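Local coordinates for protein probable transcriptional regulator (Pseudomonas aeruginosa, PDB 2HR3) that is a putative transcriptional regulator of the MarR family, which probably binds DNA as a dimer to control gene expression, at residues V116-M119 against H120-D124. Numbering follows the deposited sequence.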
ATOM      1  N   VAL A 116       9.343  15.846   0.196  1.00 52.07           N
ATOM      2  CA  VAL A 116       9.968  17.111  -0.250  1.00 52.81           C
ATOM      3  C   VAL A 116      11.455  17.148   0.008  1.00 52.36           C
ATOM      4  O   VAL A 116      12.242  17.597  -0.848  1.00 53.51           O
ATOM      5  CB  VAL A 116       9.309  18.375   0.439  1.00 53.16           C
ATOM      6  CG1 VAL A 116      10.079  19.646   0.136  1.00 51.37           C
ATOM      7  CG2 VAL A 116       7.838  18.544  -0.021  1.00 52.35           C
ATOM      8  N   ARG A 117      11.835  16.719   1.203  1.00 52.52           N
ATOM      9  CA  ARG A 117      13.238  16.627   1.597  1.00 51.86           C
ATOM     10  C   ARG A 117      13.970  15.534   0.866  1.00 50.74           C
ATOM     11  O   ARG A 117      15.126  15.724   0.530  1.00 48.80           O
ATOM     12  CB  ARG A 117      13.378  16.391   3.097  1.00 52.16           C
ATOM     13  CG  ARG A 117      13.382  17.654   3.923  1.00 53.75           C
ATOM     14  CD  ARG A 117      13.548  17.411   5.446  1.00 56.29           C
ATOM     15  NE  ARG A 117      13.008  16.132   5.962  1.00 60.86           N
ATOM     16  CZ  ARG A 117      13.760  15.047   6.222  1.00 62.83           C
ATOM     17  NH1 ARG A 117      15.101  15.047   6.009  1.00 62.92           N
ATOM     18  NH2 ARG A 117      13.181  13.937   6.689  1.00 61.68           N
ATOM     19  N   ALA A 118      13.349  14.378   0.643  1.00 51.40           N
ATOM     20  CA  ALA A 118      13.914  13.375  -0.361  1.00 53.27           C
ATOM     21  C   ALA A 118      14.186  13.969  -1.736  1.00 53.11           C
ATOM     22  O   ALA A 118      15.236  13.794  -2.305  1.00 51.75           O
ATOM     23  CB  ALA A 118      12.964  12.143  -0.563  1.00 53.05           C
HETATM   24  N   MSE A 119      13.190  14.665  -2.249  1.00 54.87           N
HETATM   25  CA  MSE A 119      13.212  15.189  -3.566  1.00 58.20           C
HETATM   26  C   MSE A 119      14.199  16.287  -3.713  1.00 58.01           C
HETATM   27  O   MSE A 119      14.732  16.478  -4.775  1.00 58.85           O
HETATM   28  CB  MSE A 119      11.852  15.704  -3.893  1.00 58.05           C
HETATM   29  CG  MSE A 119      10.875  14.584  -4.263  1.00 61.50           C
HETATM   30 SE   MSE A 119       9.020  15.196  -4.755  1.00 71.45          SE
HETATM   31  CE  MSE A 119       9.273  15.109  -6.571  1.00 71.06           C
ATOM     32  N   HIS A 120      14.518  17.002  -2.629  1.00 58.12           N
ATOM     33  CA  HIS A 120      15.527  18.038  -2.734  1.00 56.53           C
ATOM     34  C   HIS A 120      16.896  17.497  -2.607  1.00 55.29           C
ATOM     35  O   HIS A 120      17.840  18.085  -3.124  1.00 53.37           O
ATOM     36  CB  HIS A 120      15.222  19.217  -1.827  1.00 56.95           C
ATOM     37  CG  HIS A 120      14.276  20.167  -2.481  1.00 60.14           C
ATOM     38  ND1 HIS A 120      14.701  21.288  -3.154  1.00 63.78           N
ATOM     39  CD2 HIS A 120      12.947  20.061  -2.733  1.00 64.19           C
ATOM     40  CE1 HIS A 120      13.663  21.895  -3.698  1.00 64.07           C
ATOM     41  NE2 HIS A 120      12.591  21.161  -3.473  1.00 65.36           N
ATOM     42  N   ALA A 121      16.996  16.337  -1.993  1.00 54.46           N
ATOM     43  CA  ALA A 121      18.297  15.719  -1.727  1.00 54.20           C
ATOM     44  C   ALA A 121      18.695  14.676  -2.805  1.00 53.60           C
ATOM     45  O   ALA A 121      19.828  14.312  -2.884  1.00 54.47           O
ATOM     46  CB  ALA A 121      18.241  15.049  -0.335  1.00 53.20           C
ATOM     47  N   CYS A 122      17.742  14.156  -3.555  1.00 53.13           N
ATOM     48  CA  CYS A 122      17.925  12.968  -4.426  1.00 55.05           C
ATOM     49  C   CYS A 122      17.882  13.294  -5.923  1.00 54.14           C
ATOM     50  O   CYS A 122      18.391  12.521  -6.736  1.00 54.04           O
ATOM     51  CB  CYS A 122      16.766  11.936  -4.175  1.00 55.92           C
ATOM     52  SG  CYS A 122      16.893  11.203  -2.540  1.00 62.79           S
ATOM     53  N   LEU A 123      17.279  14.440  -6.251  1.00 52.85           N
ATOM     54  CA  LEU A 123      16.835  14.757  -7.563  1.00 53.08           C
ATOM     55  C   LEU A 123      17.148  16.188  -7.833  1.00 52.50           C
ATOM     56  O   LEU A 123      17.034  16.973  -6.919  1.00 52.54           O
ATOM     57  CB  LEU A 123      15.247  14.611  -7.646  1.00 53.12           C
ATOM     58  CG  LEU A 123      14.417  13.394  -7.142  1.00 52.21           C
ATOM     59  CD1 LEU A 123      12.852  13.653  -7.219  1.00 50.84           C
ATOM     60  CD2 LEU A 123      14.767  12.112  -7.854  1.00 51.90           C
ATOM     61  N   ASP A 124      17.411  16.552  -9.094  1.00 52.65           N
ATOM     62  CA  ASP A 124      17.376  17.973  -9.496  1.00 53.76           C
ATOM     63  C   ASP A 124      16.013  18.431 -10.003  1.00 52.98           C
ATOM     64  O   ASP A 124      15.089  17.666 -10.054  1.00 53.78           O
ATOM     65  CB  ASP A 124      18.495  18.335 -10.503  1.00 53.84           C
ATOM     66  CG  ASP A 124      18.349  17.658 -11.883  1.00 57.32           C
ATOM     67  OD1 ASP A 124      17.309  17.062 -12.209  1.00 61.36           O
ATOM     68  OD2 ASP A 124      19.337  17.697 -12.664  1.00 63.18           O
TER
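M119 and L123 pack against each other on the buried side of helix 98-122, near its C-terminal end. M119 CG lies 3.7 Å from L123 CD1, and the methyl CE comes back to the same CD1 at 3.9 Å. The M119 chain is extended at chi2 and bends at chi3 (99°), which turns CE towards L123. M119 is selenomethionine, with SE in place of sulfur. Both side chains also touch L131 of helix 125-142, and M119 meets L9 of the second subunit.

The other side is looser. V116 and H120 run side by side. With chi1 at 172°, V116 CG1 points away from its own N and comes within 4.1 Å of H120 CD2. The carbonyl O of V116 sits at the edge of the imidazole, in its plane, 3.2 Å from CD2. This side is more open to solvent, although V116 packs on A10 and A121 on F144 of the second subunit.

The backbone bonds change along this turn. H120 N donates to V116 O at 3.0 Å. A121 N is shared between R117 O and A118 O, an i-4 and an i-3 acceptor, and both bonds are weak. A118 O also takes a weak bond from C122 N (2.8 Å). C122 CB and SG pack close to this oxygen, SG at 3.1 Å.

L123 has an extended backbone, and D124 is the N-cap of helix 125-142. M119 O accepts a hydrogen bond from R128 of that helix. C122 O takes one from R140 of the second subunit. The contact thus lies where the chain turns from helix 98-122 into helix 125-142, beside the second subunit. Apolar packing fills the inner side, and arginine side chains bond to two carbonyls near the helix end, consistent with the loss of helical partners there.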